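Shikimate dehydrogenase (NADP(+)) (Peptoclostridium difficile, PDB 5DZS) probably catalyses the reversible NADPH-linked reduction of 3-dehydroshikimate to shikimate, a step on the route to chorismate and the aromatic amino acids. Local coordinates at residues Ser107-Ala112 with Ile177-Thr182; Gln117-Val122 with Phe203-Asp208; Val122-Gly127 with Glu168-Ile173; Tyr136-Asp139 with Lys144-Val147. All blocks are in the same frame, centred on the assembly; numbering follows the deposited sequence.

Contact 1 (Ser107-Ala112 with Ile177-Thr182); sequences SMFKMA and IILNAT
Asn180 OD1, next in the chain to the Leu179 that meets Phe109 across this contact, is gripped twice by one residue. Thr182 OG1 donates to Asn180 OD1 over 2.6 Å, in the carbonyl plane and on a lone pair, while Thr182 N reaches Asn180 OD1 at 3.1 Å from well above that plane. The backbone bond makes an Asx turn where strand 177-180 ends. The amide suits this place because its other half also works: Asn180 ND2 bonds to Asp208 OD1 on the neighbouring strand. Thr182 OG1, which donates to the amide, also accepts from Val184 N.

The contact proper is apolar. Phe109 points the far end of its ring at the sheet: CZ lies 4.2 Å from Leu179 CD1, and CE2 is 4.4 Å from Ile177 CD1. Both methyls sit at the ring edge, near its plane. These are loose van der Waals distances; the nearest CA atoms, of Phe109 and Ile177, are 11.5 Å apart, a gap that a long, flat residue can span. Leu179 extends CG anti to its backbone N (chi1 -177°), which carries the branch out toward the helix. Two residues apart on one strand, Ile177 and Leu179 face the same way, and their branched chains give the edge of the ring an apolar surface to abut.

Strand 177-180 lies between strands 120-124 and 205-208 in the parallel sheet of the Rossmann-type NADP-binding domain. Helix 101-111 covers this face, with Phe109 also touching Ile207 and the ring of Tyr136 from helix 128-139.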
loop_
_atom_site.group_PDB
_atom_site.type_symbol
_atom_site.label_atom_id
_atom_site.label_comp_id
_atom_site.label_asym_id
_atom_site.label_seq_id
_atom_site.Cartn_x
_atom_site.Cartn_y
_atom_site.Cartn_z
ATOM N N SER B 107 11.837 11.499 -1.449
ATOM C CA SER B 107 13.003 10.627 -1.443
ATOM C C SER B 107 14.274 11.306 -1.989
ATOM O O SER B 107 15.346 11.270 -1.342
ATOM C CB SER B 107 12.682 9.394 -2.285
ATOM O OG SER B 107 13.758 8.491 -2.296
ATOM N N MET B 108 14.131 11.916 -3.170
ATOM C CA MET B 108 15.202 12.635 -3.888
ATOM C C MET B 108 15.757 13.810 -3.072
ATOM O O MET B 108 16.966 14.035 -3.028
ATOM C CB MET B 108 14.650 13.154 -5.228
ATOM C CG MET B 108 15.577 14.075 -6.022
ATOM S SD MET B 108 14.816 14.805 -7.508
ATOM C CE MET B 108 13.559 15.844 -6.770
ATOM N N PHE B 109 14.859 14.567 -2.452
ATOM C CA PHE B 109 15.245 15.729 -1.627
ATOM C C PHE B 109 16.008 15.301 -0.382
ATOM O O PHE B 109 16.995 15.933 -0.010
ATOM C CB PHE B 109 14.036 16.585 -1.249
ATOM C CG PHE B 109 13.649 17.580 -2.303
ATOM C CD1 PHE B 109 12.894 17.198 -3.393
ATOM C CD2 PHE B 109 14.031 18.905 -2.198
ATOM C CE1 PHE B 109 12.522 18.112 -4.359
ATOM C CE2 PHE B 109 13.674 19.830 -3.171
ATOM C CZ PHE B 109 12.911 19.432 -4.247
ATOM N N LYS B 110 15.568 14.221 0.255
ATOM C CA LYS B 110 16.267 13.705 1.429
ATOM C C LYS B 110 17.646 13.202 1.052
ATOM O O LYS B 110 18.617 13.463 1.745
ATOM C CB LYS B 110 15.483 12.566 2.084
ATOM C CG LYS B 110 14.222 13.010 2.792
ATOM C CD LYS B 110 13.413 11.809 3.236
ATOM C CE LYS B 110 12.177 12.225 4.010
ATOM N NZ LYS B 110 11.223 11.093 4.132
ATOM N N MET B 111 17.736 12.491 -0.059
ATOM C CA MET B 111 19.010 11.935 -0.497
ATOM C C MET B 111 20.008 13.056 -0.809
ATOM O O MET B 111 21.185 12.962 -0.450
ATOM C CB MET B 111 18.780 11.010 -1.703
ATOM C CG MET B 111 20.028 10.426 -2.343
ATOM S SD MET B 111 20.925 11.603 -3.374
ATOM C CE MET B 111 19.697 12.003 -4.631
ATOM N N ALA B 112 19.519 14.118 -1.449
ATOM C CA ALA B 112 20.349 15.258 -1.822
ATOM C C ALA B 112 20.543 16.252 -0.662
ATOM O O ALA B 112 21.212 17.271 -0.830
ATOM C CB ALA B 112 19.733 15.964 -3.019
ATOM N N ILE B 177 15.609 27.565 -5.008
ATOM C CA ILE B 177 15.461 26.383 -5.846
ATOM C C ILE B 177 14.672 26.601 -7.127
ATOM O O ILE B 177 13.636 27.270 -7.126
ATOM C CB ILE B 177 14.701 25.288 -5.057
ATOM C CG1 ILE B 177 15.509 24.847 -3.832
ATOM C CG2 ILE B 177 14.373 24.092 -5.944
ATOM C CD1 ILE B 177 14.691 24.089 -2.806
ATOM N N ILE B 178 15.187 26.057 -8.223
ATOM C CA ILE B 178 14.451 26.038 -9.482
ATOM C C ILE B 178 14.372 24.569 -9.907
ATOM O O ILE B 178 15.393 23.872 -10.047
ATOM C CB ILE B 178 15.031 26.981 -10.559
ATOM C CG1 ILE B 178 14.098 27.029 -11.781
ATOM C CG2 ILE B 178 16.455 26.600 -10.943
ATOM C CD1 ILE B 178 14.445 28.134 -12.762
ATOM N N LEU B 179 13.144 24.114 -10.107
ATOM C CA LEU B 179 12.869 22.722 -10.440
ATOM C C LEU B 179 12.227 22.617 -11.824
ATOM O O LEU B 179 11.204 23.278 -12.113
ATOM C CB LEU B 179 11.994 22.118 -9.353
ATOM C CG LEU B 179 11.638 20.620 -9.486
ATOM C CD1 LEU B 179 11.435 19.976 -8.127
ATOM C CD2 LEU B 179 10.423 20.402 -10.372
ATOM N N ASN B 180 12.847 21.817 -12.684
ATOM C CA ASN B 180 12.325 21.597 -14.023
ATOM C C ASN B 180 11.342 20.433 -14.090
ATOM O O ASN B 180 11.745 19.266 -13.976
ATOM C CB ASN B 180 13.446 21.303 -15.013
ATOM C CG ASN B 180 12.912 21.026 -16.405
ATOM O OD1 ASN B 180 11.984 21.693 -16.862
ATOM N ND2 ASN B 180 13.476 20.028 -17.073
ATOM N N ALA B 181 10.068 20.751 -14.287
ATOM C CA ALA B 181 9.017 19.745 -14.451
ATOM C C ALA B 181 8.501 19.731 -15.902
ATOM O O ALA B 181 7.427 19.194 -16.161
ATOM C CB ALA B 181 7.868 20.007 -13.492
ATOM N N THR B 182 9.269 20.302 -16.832
ATOM C CA THR B 182 8.897 20.343 -18.248
ATOM C C THR B 182 9.557 19.177 -18.975
ATOM O O THR B 182 10.523 18.608 -18.482
ATOM C CB THR B 182 9.345 21.648 -18.941
ATOM O OG1 THR B 182 10.762 21.639 -19.185
ATOM C CG2 THR B 182 8.956 22.873 -18.125
#

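Contact 2 (Gln117-Val122 with Phe203-Asp208); sequences QGKVAV and FDILID
Val122 CG2 presses on the far end of the Phe203 ring, 3.5 Å from Phe203 CZ and 3.7 Å from Phe203 CE2. The approach is oblique to the ring, and the two side chains cross at about a right angle. With CG2 anti to its carbonyl carbon and CG1 anti to its backbone N (chi1 171°), Val122 turns the first of these methyls to the phenyl group. A small beta-branched residue suits a strand position beside such a ring, and phenylalanine has the length to bridge the gap.

The second meeting is slighter: the fully extended Lys119 brings its terminal NZ to 4.4 Å from Ile205 CD1, a loose contact, while the ammonium group has a weak hydrogen bond to Asp115 O.

Further out, backbone atoms of both segments have side-chain partners. Val120 N bonds to Asp176 OD2, just ahead of strand 177-180, and Phe203 O accepts from Lys227 NZ.

Strands 120-124 and 205-208 are not neighbours in the parallel sheet. Strand 177-180 runs between them, so Phe203 reaches past it, touching Ile178 on the way, while Leu206 packs against Phe218 and Leu219 of helix 217-224.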
loop_
_atom_site.group_PDB
_atom_site.type_symbol
_atom_site.label_atom_id
_atom_site.label_comp_id
_atom_site.label_asym_id
_atom_site.label_seq_id
_atom_site.Cartn_x
_atom_site.Cartn_y
_atom_site.Cartn_z
ATOM N N GLN B 117 12.330 24.025 3.715
ATOM C CA GLN B 117 11.761 24.841 4.794
ATOM C C GLN B 117 12.171 26.307 4.689
ATOM O O GLN B 117 13.356 26.622 4.659
ATOM C CB GLN B 117 12.219 24.286 6.151
ATOM C CG GLN B 117 11.841 25.127 7.364
ATOM C CD GLN B 117 10.342 25.277 7.543
ATOM O OE1 GLN B 117 9.570 24.403 7.158
ATOM N NE2 GLN B 117 9.925 26.383 8.153
ATOM N N GLY B 118 11.179 27.194 4.632
ATOM C CA GLY B 118 11.414 28.635 4.565
ATOM C C GLY B 118 12.138 29.151 3.332
ATOM O O GLY B 118 12.619 30.286 3.326
ATOM N N LYS B 119 12.204 28.342 2.275
ATOM C CA LYS B 119 12.907 28.760 1.062
ATOM C C LYS B 119 11.978 29.298 -0.024
ATOM O O LYS B 119 10.759 29.320 0.131
ATOM C CB LYS B 119 13.763 27.617 0.539
ATOM C CG LYS B 119 14.890 27.283 1.495
ATOM C CD LYS B 119 15.845 26.268 0.915
ATOM C CE LYS B 119 16.971 25.991 1.901
ATOM N NZ LYS B 119 17.852 24.884 1.439
ATOM N N VAL B 120 12.585 29.780 -1.103
ATOM C CA VAL B 120 11.854 30.307 -2.248
ATOM C C VAL B 120 12.152 29.361 -3.397
ATOM O O VAL B 120 13.317 29.063 -3.671
ATOM C CB VAL B 120 12.310 31.736 -2.627
ATOM C CG1 VAL B 120 11.551 32.239 -3.853
ATOM C CG2 VAL B 120 12.126 32.691 -1.455
ATOM N N ALA B 121 11.106 28.869 -4.055
ATOM C CA ALA B 121 11.282 27.938 -5.168
ATOM C C ALA B 121 10.398 28.283 -6.343
ATOM O O ALA B 121 9.323 28.887 -6.198
ATOM C CB ALA B 121 11.009 26.509 -4.719
ATOM N N VAL B 122 10.873 27.884 -7.515
ATOM C CA VAL B 122 10.152 28.049 -8.747
ATOM C C VAL B 122 10.057 26.685 -9.406
ATOM O O VAL B 122 11.057 25.970 -9.508
ATOM C CB VAL B 122 10.869 29.002 -9.715
ATOM C CG1 VAL B 122 10.206 28.985 -11.093
ATOM C CG2 VAL B 122 10.889 30.402 -9.140
ATOM N N PHE B 203 19.370 31.471 -9.067
ATOM C CA PHE B 203 19.014 30.399 -8.130
ATOM C C PHE B 203 20.262 29.693 -7.631
ATOM O O PHE B 203 21.305 29.752 -8.278
ATOM C CB PHE B 203 18.003 29.429 -8.779
ATOM C CG PHE B 203 16.682 30.080 -9.052
ATOM C CD1 PHE B 203 16.497 30.839 -10.198
ATOM C CD2 PHE B 203 15.653 30.013 -8.124
ATOM C CE1 PHE B 203 15.298 31.495 -10.428
ATOM C CE2 PHE B 203 14.450 30.656 -8.352
ATOM C CZ PHE B 203 14.273 31.400 -9.505
ATOM N N ASP B 204 20.151 29.068 -6.461
ATOM C CA ASP B 204 21.262 28.343 -5.831
ATOM C C ASP B 204 21.256 26.841 -6.109
ATOM O O ASP B 204 22.318 26.216 -6.174
ATOM C CB ASP B 204 21.213 28.523 -4.309
ATOM C CG ASP B 204 21.482 29.944 -3.869
ATOM O OD1 ASP B 204 22.205 30.683 -4.576
ATOM O OD2 ASP B 204 20.986 30.318 -2.787
ATOM N N ILE B 205 20.061 26.271 -6.267
ATOM C CA ILE B 205 19.904 24.823 -6.450
ATOM C C ILE B 205 19.023 24.531 -7.659
ATOM O O ILE B 205 17.961 25.139 -7.810
ATOM C CB ILE B 205 19.237 24.199 -5.205
ATOM C CG1 ILE B 205 20.046 24.547 -3.940
ATOM C CG2 ILE B 205 19.077 22.692 -5.372
ATOM C CD1 ILE B 205 19.355 24.175 -2.644
ATOM N N LEU B 206 19.498 23.656 -8.540
ATOM C CA LEU B 206 18.724 23.230 -9.695
ATOM C C LEU B 206 18.325 21.778 -9.537
ATOM O O LEU B 206 19.169 20.927 -9.266
ATOM C CB LEU B 206 19.501 23.347 -11.006
ATOM C CG LEU B 206 19.680 24.715 -11.648
ATOM C CD1 LEU B 206 20.635 25.559 -10.827
ATOM C CD2 LEU B 206 20.199 24.530 -13.068
ATOM N N ILE B 207 17.043 21.492 -9.718
ATOM C CA ILE B 207 16.563 20.120 -9.678
ATOM C C ILE B 207 15.918 19.820 -11.019
ATOM O O ILE B 207 15.008 20.522 -11.449
ATOM C CB ILE B 207 15.548 19.894 -8.540
ATOM C CG1 ILE B 207 16.223 20.196 -7.193
ATOM C CG2 ILE B 207 15.009 18.465 -8.584
ATOM C CD1 ILE B 207 15.278 20.184 -6.016
ATOM N N ASP B 208 16.403 18.786 -11.693
ATOM C CA ASP B 208 15.823 18.411 -12.980
ATOM C C ASP B 208 15.198 17.030 -12.850
ATOM O O ASP B 208 15.883 16.086 -12.509
ATOM C CB ASP B 208 16.904 18.424 -14.073
ATOM C CG ASP B 208 16.319 18.438 -15.485
ATOM O OD1 ASP B 208 15.084 18.258 -15.638
ATOM O OD2 ASP B 208 17.096 18.656 -16.438
#

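Contact 3 (Val122-Gly127 with Glu168-Ile173); sequences VILGTG and EELKHI. With SO4 (sulfate ion), chain E.
Leu170 and Ile173 are the residues of 168-173 that pack on strand 120-124, against Val122 and Leu124. The turn-like stretch begins with Glu168, whose OE1 receives Lys171 NZ at 3.1 Å in a salt bridge on the syn side of the carboxylate; both are exposed, where their charges can stay hydrated. Glu169 pairs through OE2 with Lys152 NZ.

Leu170 is the main contributor. A chi1 of 179° stretches its side chain toward the strand, where each prong of the fork finds a partner: CD1 is 3.9 Å from Val122 CG1, and CD2 is 3.8 Å from Leu124 CD2. Leucine fits because its two methyls can serve two residues of one strand face. Leu124 meets it at about a right angle, and the end of its side chain, CD2, lies toward the loop. After Lys171 and His172, the backbone bond from Ile173 N to Leu170 O (3.1 Å) keeps the turn compact. Ile173 then lays CG2 4.0 Å from Val122 CG2, so this valine is covered by both residues.

Beyond Leu124 the chain enters the glycine-rich turn leading to helix 128-139. Gly125 has a positive phi of 104°, which suits a residue lacking a side chain. A sulfate, probably from the crystallisation liquor, bonds to Thr149 OG1 and, in one of two modelled conformers of Thr126 and therefore less surely, to Thr126 OG1.

The chemistry thus divides: purely apolar contacts hold the loop to the strand, whereas a sulfate lies by the adjoining turn, held by Thr149 and perhaps by Thr126, which may mark a place for a phosphate of NADP.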
loop_
_atom_site.group_PDB
_atom_site.type_symbol
_atom_site.label_atom_id
_atom_site.label_comp_id
_atom_site.label_asym_id
_atom_site.label_seq_id
_atom_site.Cartn_x
_atom_site.Cartn_y
_atom_site.Cartn_z
ATOM N N VAL B 122 10.873 27.884 -7.515
ATOM C CA VAL B 122 10.152 28.049 -8.747
ATOM C C VAL B 122 10.057 26.685 -9.406
ATOM O O VAL B 122 11.057 25.970 -9.508
ATOM C CB VAL B 122 10.869 29.002 -9.715
ATOM C CG1 VAL B 122 10.206 28.985 -11.093
ATOM C CG2 VAL B 122 10.889 30.402 -9.140
ATOM N N ILE B 123 8.847 26.322 -9.814
ATOM C CA ILE B 123 8.621 25.100 -10.581
ATOM C C ILE B 123 8.392 25.513 -12.028
ATOM O O ILE B 123 7.564 26.392 -12.308
ATOM C CB ILE B 123 7.369 24.333 -10.125
ATOM C CG1 ILE B 123 7.547 23.818 -8.693
ATOM C CG2 ILE B 123 7.094 23.168 -11.086
ATOM C CD1 ILE B 123 6.266 23.332 -8.049
ATOM N N LEU B 124 9.122 24.887 -12.943
ATOM C CA LEU B 124 8.951 25.132 -14.362
ATOM C C LEU B 124 7.998 24.099 -14.938
ATOM O O LEU B 124 8.287 22.889 -14.891
ATOM C CB LEU B 124 10.280 25.022 -15.097
ATOM C CG LEU B 124 11.422 25.895 -14.601
ATOM C CD1 LEU B 124 12.682 25.555 -15.374
ATOM C CD2 LEU B 124 11.045 27.365 -14.735
ATOM N N GLY B 125 6.870 24.572 -15.472
ATOM C CA GLY B 125 5.883 23.703 -16.103
ATOM C C GLY B 125 4.651 23.450 -15.263
ATOM O O GLY B 125 4.643 23.703 -14.053
ATOM N N THR B 126 3.590 22.931 -15.882
ATOM C CA THR B 126 2.311 22.750 -15.169
ATOM C C THR B 126 1.626 21.375 -15.263
ATOM O O THR B 126 0.427 21.271 -15.013
ATOM C CB THR B 126 1.299 23.830 -15.628
ATOM O OG1 THR B 126 1.125 23.769 -17.054
ATOM C CG2 THR B 126 1.796 25.222 -15.247
ATOM N N GLY B 127 2.378 20.327 -15.591
ATOM C CA GLY B 127 1.803 18.983 -15.715
ATOM C C GLY B 127 1.548 18.319 -14.370
ATOM O O GLY B 127 1.502 18.988 -13.340
ATOM N N GLU B 168 8.508 35.471 -18.737
ATOM C CA GLU B 168 8.940 36.862 -18.790
ATOM C C GLU B 168 9.100 37.390 -17.374
ATOM O O GLU B 168 10.121 37.994 -17.043
ATOM C CB GLU B 168 7.934 37.708 -19.571
ATOM C CG GLU B 168 7.803 37.274 -21.018
ATOM C CD GLU B 168 9.123 37.371 -21.764
ATOM O OE1 GLU B 168 9.869 38.358 -21.537
ATOM O OE2 GLU B 168 9.404 36.466 -22.585
ATOM N N GLU B 169 8.093 37.141 -16.535
ATOM C CA GLU B 169 8.136 37.554 -15.133
ATOM C C GLU B 169 9.241 36.835 -14.394
ATOM O O GLU B 169 9.804 37.356 -13.448
ATOM C CB GLU B 169 6.823 37.248 -14.425
ATOM C CG GLU B 169 5.600 37.941 -14.994
ATOM C CD GLU B 169 4.345 37.506 -14.276
ATOM O OE1 GLU B 169 4.030 38.078 -13.208
ATOM O OE2 GLU B 169 3.667 36.598 -14.791
ATOM N N LEU B 170 9.525 35.606 -14.811
ATOM C CA LEU B 170 10.562 34.812 -14.167
ATOM C C LEU B 170 11.935 35.465 -14.240
ATOM O O LEU B 170 12.786 35.209 -13.392
ATOM C CB LEU B 170 10.622 33.423 -14.809
ATOM C CG LEU B 170 11.682 32.463 -14.270
ATOM C CD1 LEU B 170 11.526 32.225 -12.774
ATOM C CD2 LEU B 170 11.599 31.145 -15.020
ATOM N N LYS B 171 12.137 36.317 -15.247
ATOM C CA LYS B 171 13.410 37.000 -15.434
ATOM C C LYS B 171 13.802 37.841 -14.221
ATOM O O LYS B 171 14.990 38.050 -13.974
ATOM C CB LYS B 171 13.363 37.912 -16.666
ATOM C CG LYS B 171 13.165 37.213 -18.000
ATOM C CD LYS B 171 13.202 38.227 -19.142
ATOM C CE LYS B 171 12.967 37.555 -20.486
ATOM N NZ LYS B 171 12.924 38.526 -21.610
ATOM N N HIS B 172 12.805 38.308 -13.467
ATOM C CA HIS B 172 13.049 39.161 -12.296
ATOM C C HIS B 172 12.881 38.452 -10.949
ATOM O O HIS B 172 12.834 39.109 -9.912
ATOM C CB HIS B 172 12.117 40.379 -12.340
ATOM C CG HIS B 172 12.031 41.017 -13.689
ATOM N ND1 HIS B 172 13.037 41.806 -14.205
ATOM C CD2 HIS B 172 11.059 40.979 -14.630
ATOM C CE1 HIS B 172 12.690 42.221 -15.410
ATOM N NE2 HIS B 172 11.494 41.736 -15.691
ATOM N N ILE B 173 12.777 37.124 -10.952
ATOM C CA ILE B 173 12.638 36.386 -9.692
ATOM C C ILE B 173 13.969 35.783 -9.263
ATOM O O ILE B 173 14.671 35.145 -10.058
ATOM C CB ILE B 173 11.571 35.259 -9.766
ATOM C CG1 ILE B 173 10.158 35.826 -9.608
ATOM C CG2 ILE B 173 11.729 34.288 -8.601
ATOM C CD1 ILE B 173 9.766 36.839 -10.649
HETATM S S SO4 E . 4.274 25.006 -19.413
HETATM O O1 SO4 E . 5.451 25.593 -18.733
HETATM O O2 SO4 E . 4.102 25.673 -20.723
HETATM O O3 SO4 E . 4.488 23.552 -19.603
HETATM O O4 SO4 E . 3.057 25.204 -18.595
#

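Contact 4 (Tyr136-Asp139 with Lys144-Val147); sequences YFID and KLYV
The first beta-alpha-beta unit of the Rossmann-type domain runs through strand 120-124, helix 128-139 and strand 144-149, and here the last turn of its helix packs on the start of its second strand. Phe137 and Ile138 from the helix meet Leu145, with the nearest backbones, Phe137 CA and Leu145 CA, 7.7 Å apart. Only four residues separate the segments, so the chain leaves the helix and turns almost at once into the sheet.

Leu145 carries the strand side of the contact alone. The leucine is held extended, chi1 -178°, and its fork reaches for the helix with one methyl for each partner. The Phe137 ring and the leucine cross at about a right angle. The ring meets CD1 obliquely, and it is wide enough to reach Ile123 and Val116 as well. Ile138 leaves the helix to one side of Leu145, and the turn at chi2 (-70°) brings CD1 back to it. Both helix residues are apolar because they face the sheet, while Lys144 and Tyr146 turn to its other side, where Tyr146 packs on Val122.

Asp139, the next residue, takes no part in this packing: its OD2 bonds to Arg81 NH1 in a salt bridge and to Tyr102 OH. Asp139 also packs on Glu92 of the second subunit; its charge is met within its own chain by Arg81.

At the centre, Leu145 CD1 stands 3.7 Å from Phe137 CD2, while Leu145 CD2 lies 3.9 Å from Ile138 CD1 and 4.1 Å from Ile138 CG1.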
loop_
_atom_site.group_PDB
_atom_site.type_symbol
_atom_site.label_atom_id
_atom_site.label_comp_id
_atom_site.label_asym_id
_atom_site.label_seq_id
_atom_site.Cartn_x
_atom_site.Cartn_y
_atom_site.Cartn_z
ATOM N N TYR B 136 4.302 18.819 -2.648
ATOM C CA TYR B 136 5.442 18.527 -1.783
ATOM C C TYR B 136 6.038 19.791 -1.172
ATOM O O TYR B 136 6.243 19.856 0.047
ATOM C CB TYR B 136 6.521 17.755 -2.552
ATOM C CG TYR B 136 7.798 17.621 -1.772
ATOM C CD1 TYR B 136 7.913 16.693 -0.755
ATOM C CD2 TYR B 136 8.881 18.443 -2.038
ATOM C CE1 TYR B 136 9.084 16.578 -0.028
ATOM C CE2 TYR B 136 10.055 18.346 -1.314
ATOM C CZ TYR B 136 10.155 17.413 -0.314
ATOM O OH TYR B 136 11.338 17.326 0.407
ATOM N N PHE B 137 6.336 20.787 -2.008
ATOM C CA PHE B 137 6.921 22.039 -1.507
ATOM C C PHE B 137 6.047 22.723 -0.433
ATOM O O PHE B 137 6.562 23.183 0.587
ATOM C CB PHE B 137 7.193 23.044 -2.645
ATOM C CG PHE B 137 8.415 22.746 -3.492
ATOM C CD1 PHE B 137 9.646 22.461 -2.920
ATOM C CD2 PHE B 137 8.358 22.891 -4.871
ATOM C CE1 PHE B 137 10.768 22.242 -3.715
ATOM C CE2 PHE B 137 9.473 22.681 -5.669
ATOM C CZ PHE B 137 10.677 22.353 -5.098
ATOM N N ILE B 138 4.738 22.802 -0.673
ATOM C CA ILE B 138 3.804 23.440 0.270
ATOM C C ILE B 138 3.741 22.694 1.599
ATOM O O ILE B 138 3.720 23.312 2.665
ATOM C CB ILE B 138 2.369 23.520 -0.298
ATOM C CG1 ILE B 138 2.319 24.371 -1.578
ATOM C CG2 ILE B 138 1.411 24.086 0.745
ATOM C CD1 ILE B 138 2.545 25.852 -1.372
ATOM N N ASP B 139 3.683 21.370 1.533
ATOM C CA ASP B 139 3.652 20.557 2.742
ATOM C C ASP B 139 4.952 20.680 3.526
ATOM O O ASP B 139 4.953 20.559 4.751
ATOM C CB ASP B 139 3.430 19.084 2.399
ATOM C CG ASP B 139 2.033 18.795 1.878
ATOM O OD1 ASP B 139 1.132 19.669 1.953
ATOM O OD2 ASP B 139 1.828 17.664 1.402
ATOM N N LYS B 144 7.926 30.768 -0.255
ATOM C CA LYS B 144 7.376 31.376 -1.460
ATOM C C LYS B 144 7.467 30.357 -2.592
ATOM O O LYS B 144 8.536 29.812 -2.818
ATOM C CB LYS B 144 8.228 32.597 -1.814
ATOM C CG LYS B 144 7.696 33.506 -2.913
ATOM C CD LYS B 144 6.554 34.383 -2.429
ATOM C CE LYS B 144 6.265 35.486 -3.433
ATOM N NZ LYS B 144 5.128 36.351 -3.029
ATOM N N LEU B 145 6.358 30.110 -3.291
ATOM C CA LEU B 145 6.338 29.157 -4.418
ATOM C C LEU B 145 5.722 29.747 -5.689
ATOM O O LEU B 145 4.582 30.235 -5.676
ATOM C CB LEU B 145 5.565 27.889 -4.044
ATOM C CG LEU B 145 5.522 26.807 -5.133
ATOM C CD1 LEU B 145 6.923 26.300 -5.461
ATOM C CD2 LEU B 145 4.625 25.654 -4.724
ATOM N N TYR B 146 6.486 29.705 -6.779
ATOM C CA TYR B 146 6.018 30.151 -8.083
ATOM C C TYR B 146 5.961 28.940 -9.016
ATOM O O TYR B 146 6.758 28.013 -8.887
ATOM C CB TYR B 146 6.982 31.150 -8.720
ATOM C CG TYR B 146 7.317 32.405 -7.929
ATOM C CD1 TYR B 146 8.365 32.410 -7.014
ATOM C CD2 TYR B 146 6.647 33.600 -8.161
ATOM C CE1 TYR B 146 8.705 33.554 -6.308
ATOM C CE2 TYR B 146 6.983 34.756 -7.465
ATOM C CZ TYR B 146 8.009 34.723 -6.541
ATOM O OH TYR B 146 8.342 35.871 -5.851
ATOM N N VAL B 147 5.019 28.961 -9.950
ATOM C CA VAL B 147 4.927 27.941 -10.991
ATOM C C VAL B 147 4.919 28.723 -12.297
ATOM O O VAL B 147 4.060 29.585 -12.492
ATOM C CB VAL B 147 3.662 27.077 -10.874
ATOM C CG1 VAL B 147 3.591 26.085 -12.024
ATOM C CG2 VAL B 147 3.648 26.348 -9.541
#

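In the fold
From the N terminus, the chain leaves the mixed sheet of the substrate-binding domain through helix 101-111, which opens contact 1, then enters the parallel sheet at 117-122, opening contact 2, and at 122-127, opening contact 3. Contact 4 closes first, a short helix-to-strand turn within the first beta-alpha-beta unit. Contact 3 closes next, enclosing contact 4 and tying the loop before strand 177-180 to strand 120-124. Contact 1 closes around both, and contact 2, which also encloses them, closes last; contacts 1 and 2 cross. Contacts 2 and 3 share Val122. Phe109 and Phe137 touch, joining contacts 1 and 4 on one face of the sheet.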